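Local coordinates for aminopeptidase-like protein (Chaetomium thermophilum, PDB 5JM6), which probably acts as a zinc-dependent aminopeptidase of the M18 family and assembles into a dodecamer, at residues F315-H320 / G505-W510; A475-P480 / V500-G505; P66-V71 / T138-P143. All coordinates share one frame; numbering follows the deposited sequence.

Contact 1 (F315-H320 / G505-W510); sequences FMALLH and GFLDFW
OD1 of D508 is held by K331 NZ, in a salt bridge, and by a hydrogen bond from the backbone N of K322, beside the place where helix 305-320 meets helix 495-514. OD2 pairs with K504, one turn earlier on its own helix, and the same ammonium group also donates to the carbonyl O of H320. That chain of partners bridges the two helices at their partly exposed edge and probably holds the carboxylate as an anion.

Behind it the contact becomes plain helix-helix packing within the layered alpha/beta core of the M18 fold, where L507 also rests on I130 of the sheet strand 127-133. The interface is small, 113 Å² in all, and the helices are close where they meet: the CA atoms of L318 and L507 are 7.6 Å apart. There are no hydrogen bonds between the two segments, and almost everything depends on one leucine methyl. L507 starts out toward the partner helix with CG anti to its carbonyl carbon (chi1 -62°), then runs on extended (chi2 169°), which carries CD1 against the backbone between A317 and L318. L507 CD1 lies 4.1 Å from L318 N and 4.2 Å from A317 C. A317 points its CB toward the partner helix, beside this methyl. L318 begins by pointing away from the partner, but with CG anti to N (chi1 -173°) one branch turns back toward the leucine. CD1 of L507 thus has two apolar neighbours besides the backbone, A317 CB at 4.4 Å and L318 CD1 at 4.3 Å.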
ATOM      1  N   PHE A 315     -54.850   3.878   0.232  1.00 30.86           N
ATOM      2  CA  PHE A 315     -55.989   3.497  -0.593  1.00 28.41           C
ATOM      3  C   PHE A 315     -57.158   3.026   0.270  1.00 34.89           C
ATOM      4  O   PHE A 315     -58.291   3.473   0.087  1.00 29.79           O
ATOM      5  CB  PHE A 315     -55.576   2.407  -1.587  1.00 33.90           C
ATOM      6  CG  PHE A 315     -56.708   1.870  -2.421  1.00 33.32           C
ATOM      7  CD1 PHE A 315     -57.190   2.583  -3.507  1.00 33.00           C
ATOM      8  CD2 PHE A 315     -57.271   0.639  -2.132  1.00 31.21           C
ATOM      9  CE1 PHE A 315     -58.225   2.084  -4.277  1.00 36.71           C
ATOM     10  CE2 PHE A 315     -58.302   0.133  -2.901  1.00 40.79           C
ATOM     11  CZ  PHE A 315     -58.781   0.857  -3.973  1.00 40.52           C
ATOM     12  N   MET A 316     -56.879   2.137   1.221  1.00 31.72           N
ATOM     13  CA  MET A 316     -57.925   1.613   2.096  1.00 29.44           C
ATOM     14  C   MET A 316     -58.506   2.707   2.987  1.00 30.13           C
ATOM     15  O   MET A 316     -59.693   2.679   3.311  1.00 30.81           O
ATOM     16  CB  MET A 316     -57.396   0.462   2.957  1.00 28.58           C
ATOM     17  CG  MET A 316     -57.053  -0.808   2.185  1.00 31.59           C
ATOM     18  SD  MET A 316     -58.458  -1.599   1.366  1.00 35.05           S
ATOM     19  CE  MET A 316     -59.408  -2.180   2.769  1.00 34.05           C
ATOM     20  N   ALA A 317     -57.676   3.667   3.383  1.00 32.29           N
ATOM     21  CA  ALA A 317     -58.157   4.790   4.178  1.00 33.74           C
ATOM     22  C   ALA A 317     -59.207   5.582   3.409  1.00 34.59           C
ATOM     23  O   ALA A 317     -60.234   5.967   3.967  1.00 35.50           O
ATOM     24  CB  ALA A 317     -57.011   5.689   4.581  1.00 28.64           C
ATOM     25  N   LEU A 318     -58.951   5.816   2.125  1.00 31.33           N
ATOM     26  CA  LEU A 318     -59.915   6.516   1.286  1.00 34.25           C
ATOM     27  C   LEU A 318     -61.226   5.737   1.210  1.00 36.12           C
ATOM     28  O   LEU A 318     -62.301   6.306   1.389  1.00 43.08           O
ATOM     29  CB  LEU A 318     -59.355   6.745  -0.118  1.00 38.15           C
ATOM     30  CG  LEU A 318     -60.227   7.614  -1.025  1.00 29.14           C
ATOM     31  CD1 LEU A 318     -60.443   8.983  -0.398  1.00 32.51           C
ATOM     32  CD2 LEU A 318     -59.604   7.748  -2.403  1.00 27.77           C
ATOM     33  N   LEU A 319     -61.133   4.434   0.960  1.00 32.16           N
ATOM     34  CA  LEU A 319     -62.324   3.595   0.880  1.00 26.96           C
ATOM     35  C   LEU A 319     -63.102   3.572   2.196  1.00 29.09           C
ATOM     36  O   LEU A 319     -64.317   3.385   2.200  1.00 29.22           O
ATOM     37  CB  LEU A 319     -61.956   2.163   0.479  1.00 25.74           C
ATOM     38  CG  LEU A 319     -61.471   1.914  -0.952  1.00 28.23           C
ATOM     39  CD1 LEU A 319     -61.342   0.420  -1.211  1.00 29.86           C
ATOM     40  CD2 LEU A 319     -62.401   2.559  -1.970  1.00 34.03           C
ATOM     41  N   HIS A 320     -62.397   3.731   3.311  1.00 34.54           N
ATOM     42  CA  HIS A 320     -63.032   3.697   4.627  1.00 35.48           C
ATOM     43  C   HIS A 320     -63.312   5.074   5.238  1.00 34.76           C
ATOM     44  O   HIS A 320     -63.771   5.164   6.376  1.00 34.14           O
ATOM     45  CB  HIS A 320     -62.185   2.863   5.587  1.00 31.40           C
ATOM     46  CG  HIS A 320     -62.268   1.390   5.331  1.00 40.25           C
ATOM     47  ND1 HIS A 320     -63.002   0.536   6.125  1.00 44.16           N
ATOM     48  CD2 HIS A 320     -61.721   0.621   4.358  1.00 41.59           C
ATOM     49  CE1 HIS A 320     -62.898  -0.696   5.659  1.00 45.27           C
ATOM     50  NE2 HIS A 320     -62.125  -0.672   4.587  1.00 46.42           N
ATOM     51  N   GLY A 505     -57.726   8.842   9.682  1.00 32.33           N
ATOM     52  CA  GLY A 505     -57.798   9.920  10.648  1.00 31.22           C
ATOM     53  C   GLY A 505     -57.471  11.257  10.017  1.00 32.92           C
ATOM     54  O   GLY A 505     -58.131  12.259  10.288  1.00 35.02           O
ATOM     55  N   PHE A 506     -56.455  11.270   9.162  1.00 29.49           N
ATOM     56  CA  PHE A 506     -56.037  12.495   8.492  1.00 31.04           C
ATOM     57  C   PHE A 506     -57.106  13.006   7.527  1.00 33.59           C
ATOM     58  O   PHE A 506     -57.519  14.162   7.613  1.00 28.24           O
ATOM     59  CB  PHE A 506     -54.713  12.270   7.760  1.00 29.19           C
ATOM     60  CG  PHE A 506     -54.394  13.325   6.742  1.00 30.00           C
ATOM     61  CD1 PHE A 506     -53.942  14.574   7.132  1.00 29.64           C
ATOM     62  CD2 PHE A 506     -54.536  13.060   5.390  1.00 27.97           C
ATOM     63  CE1 PHE A 506     -53.647  15.542   6.192  1.00 31.70           C
ATOM     64  CE2 PHE A 506     -54.242  14.022   4.445  1.00 27.02           C
ATOM     65  CZ  PHE A 506     -53.796  15.266   4.846  1.00 30.70           C
ATOM     66  N   LEU A 507     -57.558  12.149   6.615  1.00 29.00           N
ATOM     67  CA  LEU A 507     -58.567  12.557   5.644  1.00 31.12           C
ATOM     68  C   LEU A 507     -59.849  13.010   6.339  1.00 34.79           C
ATOM     69  O   LEU A 507     -60.479  13.980   5.917  1.00 31.98           O
ATOM     70  CB  LEU A 507     -58.865  11.420   4.660  1.00 31.31           C
ATOM     71  CG  LEU A 507     -57.698  10.938   3.790  1.00 33.63           C
ATOM     72  CD1 LEU A 507     -58.064   9.657   3.062  1.00 32.98           C
ATOM     73  CD2 LEU A 507     -57.258  12.004   2.795  1.00 28.59           C
ATOM     74  N   ASP A 508     -60.224  12.333   7.420  1.00 34.74           N
ATOM     75  CA  ASP A 508     -61.461  12.675   8.116  1.00 32.10           C
ATOM     76  C   ASP A 508     -61.335  13.938   8.972  1.00 34.50           C
ATOM     77  O   ASP A 508     -62.282  14.716   9.067  1.00 39.56           O
ATOM     78  CB  ASP A 508     -61.931  11.506   8.992  1.00 33.26           C
ATOM     79  CG  ASP A 508     -62.454  10.333   8.178  1.00 36.96           C
ATOM     80  OD1 ASP A 508     -62.563  10.458   6.940  1.00 34.95           O
ATOM     81  OD2 ASP A 508     -62.772   9.288   8.782  1.00 37.92           O
ATOM     82  N   PHE A 509     -60.192  14.124   9.627  1.00 33.21           N
ATOM     83  CA  PHE A 509     -60.045  15.242  10.559  1.00 31.83           C
ATOM     84  C   PHE A 509     -59.293  16.487  10.077  1.00 33.70           C
ATOM     85  O   PHE A 509     -59.239  17.474  10.811  1.00 31.93           O
ATOM     86  CB  PHE A 509     -59.375  14.748  11.839  1.00 37.65           C
ATOM     87  CG  PHE A 509     -60.286  13.958  12.732  1.00 35.92           C
ATOM     88  CD1 PHE A 509     -61.346  14.572  13.376  1.00 40.83           C
ATOM     89  CD2 PHE A 509     -60.076  12.605  12.936  1.00 38.41           C
ATOM     90  CE1 PHE A 509     -62.186  13.850  14.203  1.00 41.75           C
ATOM     91  CE2 PHE A 509     -60.910  11.877  13.762  1.00 39.30           C
ATOM     92  CZ  PHE A 509     -61.967  12.501  14.397  1.00 37.23           C
ATOM     93  N   TRP A 510     -58.727  16.466   8.873  1.00 30.30           N
ATOM     94  CA  TRP A 510     -57.889  17.588   8.443  1.00 28.34           C
ATOM     95  C   TRP A 510     -58.636  18.920   8.471  1.00 32.45           C
ATOM     96  O   TRP A 510     -58.126  19.909   8.999  1.00 35.75           O
ATOM     97  CB  TRP A 510     -57.325  17.363   7.040  1.00 26.81           C
ATOM     98  CG  TRP A 510     -56.967  18.656   6.365  1.00 31.75           C
ATOM     99  CD1 TRP A 510     -57.577  19.205   5.276  1.00 37.84           C
ATOM    100  CD2 TRP A 510     -55.942  19.580   6.759  1.00 35.86           C
ATOM    101  NE1 TRP A 510     -56.985  20.403   4.955  1.00 37.40           N
ATOM    102  CE2 TRP A 510     -55.981  20.657   5.851  1.00 34.93           C
ATOM    103  CE3 TRP A 510     -54.992  19.596   7.786  1.00 37.32           C
ATOM    104  CZ2 TRP A 510     -55.105  21.738   5.938  1.00 34.37           C
ATOM    105  CZ3 TRP A 510     -54.124  20.673   7.870  1.00 36.00           C
ATOM    106  CH2 TRP A 510     -54.187  21.727   6.951  1.00 36.41           C
TER

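Contact 2 (A475-P480 / V500-G505); sequences ADVGIP and VKFYKG
This is buried apolar packing of a helix on a sheet: V477 and I479, on and just past the regular part of strand 473-481, meet F502 and Y503 of helix 495-514. The strand runs parallel to 386-394 and antiparallel to 417-419 in the large mixed sheet of the core, and the chain between strand and helix carries the zinc ligand H485.

V477 is the hub. Its side chain points at the helix, and V477 CG1 touches both aromatic rings, 3.7 Å from F502 CE2 and 3.9 Å from Y503 CE1. The methyl lies at the edge of the tyrosine ring, close to its plane, but approaches the phenylalanine at a slant. The two neighbouring aromatics converge on it by different routes: F502 extends with CG anti to N (chi1 167°), whereas Y503 swings CG opposite its carbonyl carbon (chi1 -66°). CE1 of Y503 also lies in the plane of the F502 ring, at its edge. Further along, I479 CG1 comes to 4.3 Å from Y503 OH. Y503 also packs against C310, A313 and A317 of helix 305-320, and its side chain is about 6 Å from that of D307, a zinc-site residue of this protein that binds no metal in this chain. With no hydrogen bond between the two segments, the contact is made by van der Waals packing of aliphatic groups and aromatic side chains.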
ATOM      1  N   ALA A 475     -46.066  16.911   4.964  1.00 45.07           N
ATOM      2  CA  ALA A 475     -45.224  16.148   5.876  1.00 40.07           C
ATOM      3  C   ALA A 475     -44.840  14.818   5.247  1.00 43.32           C
ATOM      4  O   ALA A 475     -45.581  14.280   4.422  1.00 44.27           O
ATOM      5  CB  ALA A 475     -45.934  15.920   7.197  1.00 35.71           C
ATOM      6  N   ASP A 476     -43.680  14.291   5.626  1.00 46.15           N
ATOM      7  CA  ASP A 476     -43.335  12.929   5.243  1.00 46.66           C
ATOM      8  C   ASP A 476     -43.640  11.959   6.363  1.00 45.35           C
ATOM      9  O   ASP A 476     -43.224  12.134   7.508  1.00 42.07           O
ATOM     10  CB  ASP A 476     -41.871  12.787   4.833  1.00 45.01           C
ATOM     11  CG  ASP A 476     -41.641  13.160   3.390  1.00 57.30           C
ATOM     12  OD1 ASP A 476     -41.838  14.334   3.032  1.00 63.95           O
ATOM     13  OD2 ASP A 476     -41.358  12.248   2.589  1.00 63.55           O
ATOM     14  N   VAL A 477     -44.356  10.912   5.991  1.00 43.51           N
ATOM     15  CA  VAL A 477     -44.964  10.007   6.935  1.00 41.82           C
ATOM     16  C   VAL A 477     -44.675   8.584   6.482  1.00 45.85           C
ATOM     17  O   VAL A 477     -44.694   8.301   5.288  1.00 47.97           O
ATOM     18  CB  VAL A 477     -46.478  10.290   7.021  1.00 39.34           C
ATOM     19  CG1 VAL A 477     -47.231   9.131   7.565  1.00 40.38           C
ATOM     20  CG2 VAL A 477     -46.733  11.536   7.854  1.00 42.60           C
ATOM     21  N   GLY A 478     -44.375   7.690   7.414  1.00 38.88           N
ATOM     22  CA  GLY A 478     -44.122   6.326   7.006  1.00 44.82           C
ATOM     23  C   GLY A 478     -44.411   5.254   8.024  1.00 42.62           C
ATOM     24  O   GLY A 478     -44.321   5.460   9.234  1.00 42.74           O
ATOM     25  N   ILE A 479     -44.738   4.080   7.500  1.00 39.96           N
ATOM     26  CA  ILE A 479     -44.943   2.894   8.307  1.00 41.90           C
ATOM     27  C   ILE A 479     -43.592   2.204   8.424  1.00 42.13           C
ATOM     28  O   ILE A 479     -42.915   1.995   7.417  1.00 43.52           O
ATOM     29  CB  ILE A 479     -45.999   1.963   7.680  1.00 39.21           C
ATOM     30  CG1 ILE A 479     -47.304   2.733   7.450  1.00 40.10           C
ATOM     31  CG2 ILE A 479     -46.236   0.742   8.553  1.00 36.67           C
ATOM     32  CD1 ILE A 479     -48.402   1.913   6.812  1.00 38.51           C
ATOM     33  N   PRO A 480     -43.177   1.878   9.656  1.00 34.53           N
ATOM     34  CA  PRO A 480     -41.832   1.335   9.866  1.00 36.28           C
ATOM     35  C   PRO A 480     -41.647  -0.046   9.251  1.00 35.83           C
ATOM     36  O   PRO A 480     -42.590  -0.835   9.180  1.00 38.88           O
ATOM     37  CB  PRO A 480     -41.713   1.276  11.390  1.00 38.62           C
ATOM     38  CG  PRO A 480     -43.114   1.177  11.869  1.00 39.66           C
ATOM     39  CD  PRO A 480     -43.926   2.000  10.918  1.00 35.37           C
ATOM     40  N   VAL A 500     -53.792   2.365   7.954  1.00 34.89           N
ATOM     41  CA  VAL A 500     -55.097   2.755   7.469  1.00 32.52           C
ATOM     42  C   VAL A 500     -55.771   3.628   8.494  1.00 34.10           C
ATOM     43  O   VAL A 500     -56.426   4.608   8.166  1.00 32.80           O
ATOM     44  CB  VAL A 500     -55.986   1.509   7.328  1.00 35.06           C
ATOM     45  CG1 VAL A 500     -57.404   1.878   6.939  1.00 40.81           C
ATOM     46  CG2 VAL A 500     -55.388   0.517   6.354  1.00 30.21           C
ATOM     47  N   LYS A 501     -55.608   3.250   9.747  1.00 30.70           N
ATOM     48  CA  LYS A 501     -56.218   3.968  10.859  1.00 31.80           C
ATOM     49  C   LYS A 501     -55.732   5.416  10.912  1.00 34.12           C
ATOM     50  O   LYS A 501     -56.532   6.337  11.068  1.00 34.85           O
ATOM     51  CB  LYS A 501     -55.922   3.262  12.180  1.00 32.35           C
ATOM     52  CG  LYS A 501     -56.696   3.821  13.356  1.00 33.75           C
ATOM     53  CD  LYS A 501     -56.216   3.208  14.653  1.00 34.37           C
ATOM     54  CE  LYS A 501     -57.095   3.630  15.814  1.00 41.65           C
ATOM     55  NZ  LYS A 501     -56.609   3.059  17.098  1.00 50.59           N
ATOM     56  N   PHE A 502     -54.426   5.617  10.762  1.00 33.10           N
ATOM     57  CA  PHE A 502     -53.878   6.968  10.794  1.00 30.01           C
ATOM     58  C   PHE A 502     -54.280   7.792   9.576  1.00 32.69           C
ATOM     59  O   PHE A 502     -54.680   8.949   9.711  1.00 40.52           O
ATOM     60  CB  PHE A 502     -52.355   6.947  10.898  1.00 31.41           C
ATOM     61  CG  PHE A 502     -51.731   8.284  10.632  1.00 33.23           C
ATOM     62  CD1 PHE A 502     -51.839   9.305  11.562  1.00 32.55           C
ATOM     63  CD2 PHE A 502     -51.064   8.532   9.444  1.00 32.00           C
ATOM     64  CE1 PHE A 502     -51.282  10.543  11.318  1.00 36.95           C
ATOM     65  CE2 PHE A 502     -50.504   9.768   9.194  1.00 35.34           C
ATOM     66  CZ  PHE A 502     -50.613  10.776  10.134  1.00 40.07           C
ATOM     67  N   TYR A 503     -54.154   7.210   8.386  1.00 32.15           N
ATOM     68  CA  TYR A 503     -54.495   7.926   7.161  1.00 31.08           C
ATOM     69  C   TYR A 503     -55.971   8.306   7.135  1.00 32.96           C
ATOM     70  O   TYR A 503     -56.319   9.420   6.745  1.00 31.92           O
ATOM     71  CB  TYR A 503     -54.161   7.094   5.926  1.00 33.05           C
ATOM     72  CG  TYR A 503     -52.692   6.835   5.721  1.00 35.08           C
ATOM     73  CD1 TYR A 503     -51.745   7.816   5.985  1.00 36.59           C
ATOM     74  CD2 TYR A 503     -52.252   5.603   5.263  1.00 33.91           C
ATOM     75  CE1 TYR A 503     -50.400   7.575   5.795  1.00 33.08           C
ATOM     76  CE2 TYR A 503     -50.914   5.351   5.072  1.00 32.60           C
ATOM     77  CZ  TYR A 503     -49.992   6.338   5.339  1.00 35.19           C
ATOM     78  OH  TYR A 503     -48.658   6.080   5.148  1.00 48.53           O
ATOM     79  N   LYS A 504     -56.834   7.380   7.545  1.00 31.10           N
ATOM     80  CA  LYS A 504     -58.259   7.681   7.627  1.00 32.21           C
ATOM     81  C   LYS A 504     -58.484   8.837   8.590  1.00 36.59           C
ATOM     82  O   LYS A 504     -59.320   9.706   8.345  1.00 31.70           O
ATOM     83  CB  LYS A 504     -59.073   6.466   8.076  1.00 32.53           C
ATOM     84  CG  LYS A 504     -60.569   6.759   8.159  1.00 32.05           C
ATOM     85  CD  LYS A 504     -61.337   5.661   8.872  1.00 31.88           C
ATOM     86  CE  LYS A 504     -62.592   6.210   9.542  1.00 33.45           C
ATOM     87  NZ  LYS A 504     -63.774   6.265   8.635  1.00 36.71           N
ATOM     88  N   GLY A 505     -57.726   8.842   9.682  1.00 32.33           N
ATOM     89  CA  GLY A 505     -57.798   9.920  10.648  1.00 31.22           C
ATOM     90  C   GLY A 505     -57.471  11.257  10.017  1.00 32.92           C
ATOM     91  O   GLY A 505     -58.131  12.259  10.288  1.00 35.02           O
TER

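Contact 3 (P66-V71 / T138-P143); sequences PTVFHV and TARLKP
R140 leaves its strand with CG anti to the carbonyl carbon (chi1 -62°), extends through chi2, and then twists at chi3 (132°), so that the guanidinium reaches the first turn of helix 68-81. Two layers of the protein meet here: the helix, packed by the zinc-bearing alpha/beta core, and strand 139-141, an inner strand of the separate six-stranded antiparallel sheet.

The touch is light, 55 Å² in total, with NH2 of R140 at its centre. V68 CG1 and F69 CE2 each lie 4.4 Å from R140 NH2, both at the edge of the guanidinium and near its plane. The F69 ring is met obliquely; it is Y161 that forms the cation-pi pair with this arginine, while R140 NH2 makes a long, weak ion pair with OE1 of E283 on the neighbouring strand 277-286. T138 CG2 lies over one face of the R140 guanidinium, 4.2 Å from its plane and toward the rim. On the helix side V68 CG1 lies 4.0 Å above the centre of the F69 ring, so the two apolar groups meet the arginine as a packed pair. V68 is also about 8 Å, side chain to side chain, from the zinc ligand H133. Farther along the strand segment, K142 and P143 pack on M451 and H408 of a second subunit. T67 holds the N-cap position of the helix, and T67 OG1 is hydrogen-bonded in the plane of the H70 ring to H70 ND1, 2.6 Å away.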
ATOM      1  N   PRO A  66     -48.337  -8.718  -8.075  1.00 34.76           N
ATOM      2  CA  PRO A  66     -46.873  -8.626  -8.059  1.00 32.55           C
ATOM      3  C   PRO A  66     -46.276  -7.444  -8.824  1.00 34.13           C
ATOM      4  O   PRO A  66     -45.119  -7.100  -8.582  1.00 34.45           O
ATOM      5  CB  PRO A  66     -46.434  -9.949  -8.702  1.00 38.01           C
ATOM      6  CG  PRO A  66     -47.714 -10.671  -9.116  1.00 38.54           C
ATOM      7  CD  PRO A  66     -48.798  -9.653  -9.111  1.00 34.10           C
ATOM      8  N   THR A  67     -47.024  -6.857  -9.748  1.00 29.91           N
ATOM      9  CA  THR A  67     -46.483  -5.777 -10.567  1.00 30.13           C
ATOM     10  C   THR A  67     -47.306  -4.511 -10.399  1.00 32.76           C
ATOM     11  O   THR A  67     -48.438  -4.555  -9.919  1.00 37.30           O
ATOM     12  CB  THR A  67     -46.433  -6.156 -12.061  1.00 35.02           C
ATOM     13  OG1 THR A  67     -47.752  -6.104 -12.621  1.00 35.00           O
ATOM     14  CG2 THR A  67     -45.856  -7.554 -12.240  1.00 34.01           C
ATOM     15  N   VAL A  68     -46.725  -3.382 -10.787  1.00 35.28           N
ATOM     16  CA  VAL A  68     -47.395  -2.101 -10.638  1.00 32.35           C
ATOM     17  C   VAL A  68     -48.701  -2.082 -11.443  1.00 35.49           C
ATOM     18  O   VAL A  68     -49.666  -1.426 -11.053  1.00 34.42           O
ATOM     19  CB  VAL A  68     -46.458  -0.934 -11.053  1.00 26.23           C
ATOM     20  CG1 VAL A  68     -46.204  -0.928 -12.554  1.00 31.71           C
ATOM     21  CG2 VAL A  68     -47.016   0.397 -10.592  1.00 29.45           C
ATOM     22  N   PHE A  69     -48.749  -2.840 -12.537  1.00 34.25           N
ATOM     23  CA  PHE A  69     -49.952  -2.906 -13.363  1.00 33.55           C
ATOM     24  C   PHE A  69     -51.067  -3.695 -12.692  1.00 37.00           C
ATOM     25  O   PHE A  69     -52.245  -3.421 -12.910  1.00 39.80           O
ATOM     26  CB  PHE A  69     -49.635  -3.514 -14.725  1.00 34.43           C
ATOM     27  CG  PHE A  69     -48.555  -2.792 -15.461  1.00 33.36           C
ATOM     28  CD1 PHE A  69     -48.772  -1.517 -15.954  1.00 36.40           C
ATOM     29  CD2 PHE A  69     -47.319  -3.380 -15.651  1.00 29.20           C
ATOM     30  CE1 PHE A  69     -47.776  -0.843 -16.627  1.00 34.67           C
ATOM     31  CE2 PHE A  69     -46.320  -2.713 -16.325  1.00 31.09           C
ATOM     32  CZ  PHE A  69     -46.548  -1.443 -16.813  1.00 32.04           C
ATOM     33  N   HIS A  70     -50.701  -4.681 -11.882  1.00 31.80           N
ATOM     34  CA  HIS A  70     -51.704  -5.409 -11.120  1.00 32.44           C
ATOM     35  C   HIS A  70     -52.274  -4.527 -10.017  1.00 34.00           C
ATOM     36  O   HIS A  70     -53.461  -4.602  -9.707  1.00 39.81           O
ATOM     37  CB  HIS A  70     -51.121  -6.691 -10.529  1.00 33.31           C
ATOM     38  CG  HIS A  70     -50.868  -7.758 -11.545  1.00 34.27           C
ATOM     39  ND1 HIS A  70     -49.729  -7.794 -12.321  1.00 32.30           N
ATOM     40  CD2 HIS A  70     -51.615  -8.822 -11.925  1.00 34.85           C
ATOM     41  CE1 HIS A  70     -49.781  -8.838 -13.129  1.00 37.40           C
ATOM     42  NE2 HIS A  70     -50.915  -9.478 -12.909  1.00 36.69           N
ATOM     43  N   VAL A  71     -51.431  -3.679  -9.440  1.00 28.94           N
ATOM     44  CA  VAL A  71     -51.858  -2.833  -8.333  1.00 31.87           C
ATOM     45  C   VAL A  71     -52.924  -1.831  -8.766  1.00 33.26           C
ATOM     46  O   VAL A  71     -53.932  -1.660  -8.081  1.00 34.60           O
ATOM     47  CB  VAL A  71     -50.666  -2.088  -7.710  1.00 32.92           C
ATOM     48  CG1 VAL A  71     -51.143  -1.099  -6.656  1.00 22.72           C
ATOM     49  CG2 VAL A  71     -49.702  -3.085  -7.106  1.00 29.32           C
ATOM     50  N   THR A 138     -37.499  -4.283  -8.984  1.00 49.34           N
ATOM     51  CA  THR A 138     -37.834  -5.477  -9.752  1.00 49.80           C
ATOM     52  C   THR A 138     -36.902  -5.613 -10.955  1.00 47.75           C
ATOM     53  O   THR A 138     -36.164  -4.684 -11.279  1.00 56.68           O
ATOM     54  CB  THR A 138     -39.308  -5.451 -10.212  1.00 49.20           C
ATOM     55  OG1 THR A 138     -39.701  -6.755 -10.658  1.00 45.13           O
ATOM     56  CG2 THR A 138     -39.514  -4.435 -11.326  1.00 46.74           C
ATOM     57  N   ALA A 139     -36.903  -6.782 -11.588  1.00 33.39           N
ATOM     58  CA  ALA A 139     -36.026  -7.029 -12.730  1.00 40.88           C
ATOM     59  C   ALA A 139     -36.822  -7.198 -14.019  1.00 39.26           C
ATOM     60  O   ALA A 139     -37.507  -8.202 -14.207  1.00 37.31           O
ATOM     61  CB  ALA A 139     -35.166  -8.257 -12.476  1.00 43.55           C
ATOM     62  N   ARG A 140     -36.709  -6.224 -14.915  1.00 40.04           N
ATOM     63  CA  ARG A 140     -37.503  -6.232 -16.138  1.00 37.64           C
ATOM     64  C   ARG A 140     -36.831  -7.008 -17.261  1.00 36.32           C
ATOM     65  O   ARG A 140     -35.613  -6.953 -17.433  1.00 34.86           O
ATOM     66  CB  ARG A 140     -37.791  -4.800 -16.590  1.00 44.15           C
ATOM     67  CG  ARG A 140     -38.592  -4.017 -15.570  1.00 51.85           C
ATOM     68  CD  ARG A 140     -39.179  -2.742 -16.140  1.00 60.72           C
ATOM     69  NE  ARG A 140     -40.593  -2.642 -15.789  1.00 70.37           N
ATOM     70  CZ  ARG A 140     -41.068  -1.936 -14.767  1.00 69.22           C
ATOM     71  NH1 ARG A 140     -40.245  -1.246 -13.989  1.00 69.33           N
ATOM     72  NH2 ARG A 140     -42.371  -1.919 -14.528  1.00 60.60           N
ATOM     73  N   LEU A 141     -37.645  -7.739 -18.016  1.00 33.83           N
ATOM     74  CA  LEU A 141     -37.170  -8.442 -19.198  1.00 34.54           C
ATOM     75  C   LEU A 141     -36.623  -7.454 -20.219  1.00 40.34           C
ATOM     76  O   LEU A 141     -37.218  -6.406 -20.470  1.00 39.72           O
ATOM     77  CB  LEU A 141     -38.292  -9.275 -19.823  1.00 35.24           C
ATOM     78  CG  LEU A 141     -38.457 -10.731 -19.377  1.00 36.09           C
ATOM     79  CD1 LEU A 141     -38.742 -10.836 -17.885  1.00 30.40           C
ATOM     80  CD2 LEU A 141     -39.557 -11.405 -20.185  1.00 31.67           C
ATOM     81  N   LYS A 142     -35.479  -7.797 -20.798  1.00 39.49           N
ATOM     82  CA  LYS A 142     -34.863  -6.994 -21.845  1.00 39.38           C
ATOM     83  C   LYS A 142     -35.768  -6.943 -23.074  1.00 34.20           C
ATOM     84  O   LYS A 142     -36.619  -7.817 -23.243  1.00 37.36           O
ATOM     85  CB  LYS A 142     -33.498  -7.576 -22.211  1.00 35.90           C
ATOM     86  CG  LYS A 142     -32.493  -7.586 -21.068  1.00 36.37           C
ATOM     87  CD  LYS A 142     -31.195  -6.953 -21.513  1.00 37.54           C
ATOM     88  CE  LYS A 142     -30.101  -6.995 -20.456  1.00 40.42           C
ATOM     89  NZ  LYS A 142     -29.619  -8.371 -20.158  1.00 47.29           N
ATOM     90  N   PRO A 143     -35.612  -5.910 -23.921  1.00 38.68           N
ATOM     91  CA  PRO A 143     -36.305  -5.925 -25.215  1.00 38.52           C
ATOM     92  C   PRO A 143     -36.079  -7.228 -25.984  1.00 39.50           C
ATOM     93  O   PRO A 143     -37.034  -7.793 -26.514  1.00 47.02           O
ATOM     94  CB  PRO A 143     -35.690  -4.730 -25.939  1.00 36.78           C
ATOM     95  CG  PRO A 143     -35.459  -3.750 -24.834  1.00 36.60           C
ATOM     96  CD  PRO A 143     -35.053  -4.579 -23.624  1.00 39.05           C
TER

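From the N terminus, contact 3 closes first: 138-143 returns to 66-71 after the early strands of the core, joining the start of helix 68-81 to the six-stranded sheet. Contact 1 opens later, at 315-320, and its long loop contains all of contact 2, whose short loop runs from 475-480 to 500-505. G505 belongs to both, so helix 495-514 packs in succession on strand 473-481 and helix 305-320. The two contacts touch directly, A317 CB lying against the backbone N of K504. No loops cross. Contact 3 stands apart, across the centre of the chain, about 29 Å and about 27 Å between centres from contacts 1 and 2.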